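Long-range contact in cellulase IBT99 (PDB 6WBT), which probably hydrolyses 6-phospho-alpha-glucosides as a family 4 glycoside hydrolase, binding NAD, a manganese ion and glucose 6-phosphate: residues S331-V344 against T358-P372. Residues are numbered along the deposited sequence; the frame is centred on the assembly and turned at random.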
loop_
_atom_site.group_PDB
_atom_site.type_symbol
_atom_site.label_atom_id
_atom_site.label_comp_id
_atom_site.label_asym_id
_atom_site.label_seq_id
_atom_site.Cartn_x
_atom_site.Cartn_y
_atom_site.Cartn_z
ATOM N N SER A 331 -27.201 -21.545 0.533
ATOM C CA SER A 331 -26.697 -20.659 -0.507
ATOM C C SER A 331 -25.470 -21.234 -1.203
ATOM O O SER A 331 -25.196 -20.866 -2.349
ATOM C CB SER A 331 -26.374 -19.285 0.080
ATOM O OG SER A 331 -26.018 -18.368 -0.941
ATOM N N LEU A 332 -24.731 -22.124 -0.537
ATOM C CA LEU A 332 -23.622 -22.820 -1.179
ATOM C C LEU A 332 -24.106 -23.903 -2.134
ATOM O O LEU A 332 -23.424 -24.206 -3.120
ATOM C CB LEU A 332 -22.703 -23.436 -0.122
ATOM C CG LEU A 332 -21.877 -22.495 0.756
ATOM C CD1 LEU A 332 -21.364 -23.225 1.987
ATOM C CD2 LEU A 332 -20.719 -21.918 -0.035
ATOM N N ILE A 333 -25.270 -24.491 -1.862
ATOM C CA ILE A 333 -25.778 -25.577 -2.696
ATOM C C ILE A 333 -26.391 -25.032 -3.979
ATOM O O ILE A 333 -26.073 -25.493 -5.082
ATOM C CB ILE A 333 -26.792 -26.423 -1.906
ATOM C CG1 ILE A 333 -26.151 -26.981 -0.637
ATOM C CG2 ILE A 333 -27.328 -27.557 -2.767
ATOM C CD1 ILE A 333 -27.148 -27.406 0.413
ATOM N N HIS A 334 -27.274 -24.043 -3.859
ATOM C CA HIS A 334 -28.034 -23.532 -4.991
ATOM C C HIS A 334 -27.487 -22.227 -5.551
ATOM O O HIS A 334 -28.099 -21.664 -6.464
ATOM C CB HIS A 334 -29.501 -23.342 -4.594
ATOM C CG HIS A 334 -30.227 -24.623 -4.333
ATOM N ND1 HIS A 334 -31.495 -24.666 -3.796
ATOM C CD2 HIS A 334 -29.863 -25.912 -4.540
ATOM C CE1 HIS A 334 -31.881 -25.924 -3.682
ATOM N NE2 HIS A 334 -30.908 -26.700 -4.126
ATOM N N ASP A 335 -26.358 -21.736 -5.034
ATOM C CA ASP A 335 -25.747 -20.493 -5.510
ATOM C C ASP A 335 -26.740 -19.333 -5.419
ATOM O O ASP A 335 -26.986 -18.610 -6.388
ATOM C CB ASP A 335 -25.209 -20.662 -6.934
ATOM C CG ASP A 335 -24.378 -19.482 -7.394
ATOM O OD1 ASP A 335 -23.360 -19.180 -6.739
ATOM O OD2 ASP A 335 -24.741 -18.859 -8.413
ATOM N N GLU A 336 -27.322 -19.163 -4.231
ATOM C CA GLU A 336 -28.369 -18.170 -4.027
ATOM C C GLU A 336 -27.833 -16.750 -3.896
ATOM O O GLU A 336 -28.634 -15.809 -3.886
ATOM C CB GLU A 336 -29.190 -18.517 -2.783
ATOM C CG GLU A 336 -29.672 -19.955 -2.735
ATOM C CD GLU A 336 -30.746 -20.170 -1.687
ATOM O OE1 GLU A 336 -31.933 -20.262 -2.062
ATOM O OE2 GLU A 336 -30.403 -20.233 -0.489
ATOM N N ARG A 337 -26.514 -16.578 -3.791
ATOM C CA ARG A 337 -25.891 -15.258 -3.683
ATOM C C ARG A 337 -26.410 -14.496 -2.465
ATOM O O ARG A 337 -26.684 -13.296 -2.529
ATOM C CB ARG A 337 -26.093 -14.442 -4.964
ATOM C CG ARG A 337 -25.758 -15.201 -6.236
ATOM C CD ARG A 337 -24.349 -15.764 -6.181
ATOM N NE ARG A 337 -23.448 -15.087 -7.107
ATOM C CZ ARG A 337 -23.155 -15.535 -8.323
ATOM N NH1 ARG A 337 -23.692 -16.665 -8.763
ATOM N NH2 ARG A 337 -22.323 -14.856 -9.099
ATOM N N SER A 338 -26.546 -15.201 -1.345
ATOM C CA SER A 338 -27.021 -14.575 -0.120
ATOM C C SER A 338 -25.952 -13.656 0.458
ATOM O O SER A 338 -24.772 -14.010 0.521
ATOM C CB SER A 338 -27.412 -15.640 0.905
ATOM O OG SER A 338 -27.932 -15.047 2.082
ATOM N N ARG A 339 -26.374 -12.468 0.882
ATOM C CA ARG A 339 -25.467 -11.460 1.420
ATOM C C ARG A 339 -25.393 -11.625 2.934
ATOM O O ARG A 339 -26.334 -11.272 3.652
ATOM C CB ARG A 339 -25.937 -10.060 1.037
ATOM C CG ARG A 339 -24.964 -8.951 1.396
ATOM C CD ARG A 339 -25.527 -7.592 1.016
ATOM N NE ARG A 339 -24.583 -6.510 1.279
ATOM C CZ ARG A 339 -24.468 -5.887 2.445
ATOM N NH1 ARG A 339 -25.237 -6.239 3.467
ATOM N NH2 ARG A 339 -23.582 -4.911 2.593
ATOM N N GLN A 340 -24.274 -12.160 3.420
ATOM C CA GLN A 340 -24.082 -12.416 4.840
ATOM C C GLN A 340 -22.785 -11.774 5.312
ATOM O O GLN A 340 -21.909 -11.429 4.515
ATOM C CB GLN A 340 -24.054 -13.921 5.145
ATOM C CG GLN A 340 -25.269 -14.687 4.648
ATOM C CD GLN A 340 -26.548 -14.293 5.362
ATOM O OE1 GLN A 340 -26.517 -13.716 6.448
ATOM N NE2 GLN A 340 -27.684 -14.604 4.749
ATOM N N LEU A 341 -22.672 -11.624 6.631
ATOM C CA LEU A 341 -21.466 -11.089 7.260
ATOM C C LEU A 341 -20.570 -12.266 7.626
ATOM O O LEU A 341 -20.777 -12.927 8.646
ATOM C CB LEU A 341 -21.820 -10.255 8.486
ATOM C CG LEU A 341 -22.875 -9.159 8.315
ATOM C CD1 LEU A 341 -23.082 -8.413 9.624
ATOM C CD2 LEU A 341 -22.491 -8.198 7.204
ATOM N N VAL A 342 -19.570 -12.532 6.789
ATOM C CA VAL A 342 -18.671 -13.661 6.977
ATOM C C VAL A 342 -17.261 -13.135 7.221
ATOM O O VAL A 342 -16.978 -11.946 7.074
ATOM C CB VAL A 342 -18.693 -14.629 5.779
ATOM C CG1 VAL A 342 -20.119 -15.053 5.466
ATOM C CG2 VAL A 342 -18.050 -13.978 4.577
ATOM N N ILE A 343 -16.373 -14.051 7.593
ATOM C CA ILE A 343 -14.986 -13.733 7.907
ATOM C C ILE A 343 -14.131 -14.165 6.724
ATOM O O ILE A 343 -14.035 -15.359 6.416
ATOM C CB ILE A 343 -14.532 -14.417 9.203
ATOM C CG1 ILE A 343 -15.522 -14.115 10.329
ATOM C CG2 ILE A 343 -13.131 -13.965 9.582
ATOM C CD1 ILE A 343 -15.228 -14.852 11.610
ATOM N N VAL A 344 -13.509 -13.199 6.059
ATOM C CA VAL A 344 -12.710 -13.471 4.865
ATOM C C VAL A 344 -11.338 -12.838 5.045
ATOM O O VAL A 344 -11.166 -11.902 5.843
ATOM C CB VAL A 344 -13.395 -12.937 3.585
ATOM C CG1 VAL A 344 -14.678 -13.700 3.311
ATOM C CG2 VAL A 344 -13.669 -11.448 3.718
ATOM N N THR A 358 -8.070 -11.135 9.002
ATOM C CA THR A 358 -9.346 -11.808 8.764
ATOM C C THR A 358 -10.462 -10.896 9.248
ATOM O O THR A 358 -10.853 -10.915 10.416
ATOM C CB THR A 358 -9.382 -13.165 9.455
ATOM O OG1 THR A 358 -8.816 -13.054 10.768
ATOM C CG2 THR A 358 -8.601 -14.188 8.649
ATOM N N VAL A 359 -10.982 -10.087 8.335
ATOM C CA VAL A 359 -12.022 -9.115 8.645
ATOM C C VAL A 359 -13.387 -9.760 8.468
ATOM O O VAL A 359 -13.556 -10.725 7.714
ATOM C CB VAL A 359 -11.876 -7.857 7.765
ATOM C CG1 VAL A 359 -10.586 -7.127 8.098
ATOM C CG2 VAL A 359 -11.914 -8.237 6.293
ATOM N N GLU A 360 -14.375 -9.215 9.173
ATOM C CA GLU A 360 -15.759 -9.682 9.122
ATOM C C GLU A 360 -16.570 -8.639 8.359
ATOM O O GLU A 360 -16.929 -7.594 8.910
ATOM C CB GLU A 360 -16.302 -9.909 10.531
ATOM C CG GLU A 360 -17.743 -10.387 10.585
ATOM C CD GLU A 360 -18.147 -10.858 11.970
ATOM O OE1 GLU A 360 -17.816 -12.008 12.330
ATOM O OE2 GLU A 360 -18.786 -10.077 12.704
ATOM N N ILE A 361 -16.854 -8.925 7.092
ATOM C CA ILE A 361 -17.494 -7.967 6.192
ATOM C C ILE A 361 -18.592 -8.672 5.409
ATOM O O ILE A 361 -18.600 -9.905 5.295
ATOM C CB ILE A 361 -16.476 -7.330 5.223
ATOM C CG1 ILE A 361 -15.712 -8.416 4.464
ATOM C CG2 ILE A 361 -15.518 -6.419 5.976
ATOM C CD1 ILE A 361 -14.761 -7.875 3.425
ATOM N N PRO A 362 -19.547 -7.911 4.866
ATOM C CA PRO A 362 -20.603 -8.536 4.059
ATOM C C PRO A 362 -20.052 -9.126 2.770
ATOM O O PRO A 362 -19.165 -8.558 2.130
ATOM C CB PRO A 362 -21.568 -7.378 3.775
ATOM C CG PRO A 362 -20.741 -6.150 3.930
ATOM C CD PRO A 362 -19.786 -6.468 5.039
ATOM N N GLY A 363 -20.595 -10.281 2.395
ATOM C CA GLY A 363 -20.195 -10.943 1.168
ATOM C C GLY A 363 -21.329 -11.786 0.627
ATOM O O GLY A 363 -22.252 -12.167 1.353
ATOM N N TYR A 364 -21.248 -12.072 -0.670
ATOM C CA TYR A 364 -22.260 -12.855 -1.368
ATOM C C TYR A 364 -21.815 -14.312 -1.421
ATOM O O TYR A 364 -20.791 -14.632 -2.035
ATOM C CB TYR A 364 -22.498 -12.305 -2.775
ATOM C CG TYR A 364 -23.138 -10.933 -2.788
ATOM C CD1 TYR A 364 -22.374 -9.786 -2.605
ATOM C CD2 TYR A 364 -24.505 -10.784 -2.980
ATOM C CE1 TYR A 364 -22.955 -8.531 -2.613
ATOM C CE2 TYR A 364 -25.094 -9.533 -2.990
ATOM C CZ TYR A 364 -24.314 -8.411 -2.806
ATOM O OH TYR A 364 -24.896 -7.164 -2.816
ATOM N N VAL A 365 -22.583 -15.187 -0.777
ATOM C CA VAL A 365 -22.241 -16.603 -0.688
ATOM C C VAL A 365 -22.609 -17.277 -2.006
ATOM O O VAL A 365 -23.788 -17.399 -2.346
ATOM C CB VAL A 365 -22.947 -17.278 0.493
ATOM C CG1 VAL A 365 -22.667 -18.772 0.493
ATOM C CG2 VAL A 365 -22.503 -16.648 1.805
ATOM N N THR A 366 -21.599 -17.716 -2.748
ATOM C CA THR A 366 -21.778 -18.443 -3.993
ATOM C C THR A 366 -21.416 -19.908 -3.788
ATOM O O THR A 366 -20.872 -20.300 -2.753
ATOM C CB THR A 366 -20.918 -17.839 -5.110
ATOM O OG1 THR A 366 -19.563 -18.280 -4.961
ATOM C CG2 THR A 366 -20.954 -16.321 -5.044
ATOM N N ASP A 367 -21.715 -20.726 -4.799
ATOM C CA ASP A 367 -21.317 -22.128 -4.740
ATOM C C ASP A 367 -19.815 -22.318 -4.902
ATOM O O ASP A 367 -19.337 -23.454 -4.797
ATOM C CB ASP A 367 -22.058 -22.940 -5.805
ATOM C CG ASP A 367 -21.629 -22.584 -7.213
ATOM O OD1 ASP A 367 -21.681 -21.389 -7.571
ATOM O OD2 ASP A 367 -21.230 -23.502 -7.961
ATOM N N ARG A 368 -19.067 -21.243 -5.155
ATOM C CA ARG A 368 -17.620 -21.295 -5.281
ATOM C C ARG A 368 -16.897 -20.705 -4.079
ATOM O O ARG A 368 -15.666 -20.793 -4.012
ATOM C CB ARG A 368 -17.175 -20.551 -6.550
ATOM C CG ARG A 368 -18.041 -20.825 -7.769
ATOM C CD ARG A 368 -17.736 -19.842 -8.886
ATOM N NE ARG A 368 -17.928 -18.458 -8.458
ATOM C CZ ARG A 368 -19.084 -17.806 -8.538
ATOM N NH1 ARG A 368 -20.157 -18.409 -9.031
ATOM N NH2 ARG A 368 -19.167 -16.549 -8.125
ATOM N N GLY A 369 -17.623 -20.109 -3.140
ATOM C CA GLY A 369 -17.057 -19.455 -1.985
ATOM C C GLY A 369 -17.774 -18.148 -1.727
ATOM O O GLY A 369 -18.923 -17.963 -2.127
ATOM N N VAL A 370 -17.079 -17.234 -1.057
ATOM C CA VAL A 370 -17.618 -15.922 -0.725
ATOM C C VAL A 370 -16.968 -14.877 -1.617
ATOM O O VAL A 370 -15.748 -14.889 -1.825
ATOM C CB VAL A 370 -17.398 -15.586 0.761
ATOM C CG1 VAL A 370 -17.875 -14.173 1.058
ATOM C CG2 VAL A 370 -18.116 -16.591 1.644
ATOM N N GLU A 371 -17.786 -13.971 -2.151
ATOM C CA GLU A 371 -17.297 -12.818 -2.900
ATOM C C GLU A 371 -17.467 -11.568 -2.047
ATOM O O GLU A 371 -18.557 -10.976 -2.022
ATOM C CB GLU A 371 -18.047 -12.672 -4.227
ATOM C CG GLU A 371 -17.647 -13.700 -5.272
ATOM C CD GLU A 371 -18.260 -13.422 -6.629
ATOM O OE1 GLU A 371 -19.299 -12.732 -6.684
ATOM O OE2 GLU A 371 -17.699 -13.889 -7.642
ATOM N N PRO A 372 -16.435 -11.131 -1.329
ATOM C CA PRO A 372 -16.582 -9.968 -0.451
ATOM C C PRO A 372 -16.607 -8.664 -1.232
ATOM O O PRO A 372 -15.959 -8.515 -2.271
ATOM C CB PRO A 372 -15.338 -10.040 0.447
ATOM C CG PRO A 372 -14.723 -11.396 0.190
ATOM C CD PRO A 372 -15.109 -11.750 -1.205
#
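Arg339 and Pro362 lie side by side on one face of an antiparallel strand pair, 338-344 against 358-366, which with hairpin strand 369-372 supplies, within this chain, the last strands of the mixed sheet begun by the Rossmann-type strands. The arginine leaves the backbone with CG anti to N (chi1 -172°) and stays extended to NE. That carries its guanidinium along the proline, whose CB sits over one face, 3.4 Å from NH2. Tyr364 OH comes to the guanidinium edge, with the two planes 77° apart. Arg339 NH2 forms a salt bridge with Asp195 and NH1 a hydrogen bond to the backbone O of Ser194, while Tyr364 OH bonds Glu371 of the second subunit. With an alanine in place of Arg339, Asp195 would probably lose its salt-bridge mate, Ser194 O a donor, and Pro362 the cover over its ring. Farther along this face Leu341 lays CD2 3.6 Å from Pro362 CB.

On the other face is an aliphatic patch: Val342 CG2 meets Val370 CG1 at 3.5 Å, and Val344 CG2 touches both Ile361 CG1 and Pro372 CG. Gly363 lies beside Val370, whose CG1 takes the place a CB would need.

At the helix end, Ser331 OG donates to Val365 O (2.8 Å) and accepts from Ser338 N, tying helix to strands. At the hairpin turn, Asp367 N gives a fairly straight bond (160°) to the anti lone pair of Asp335 OD1.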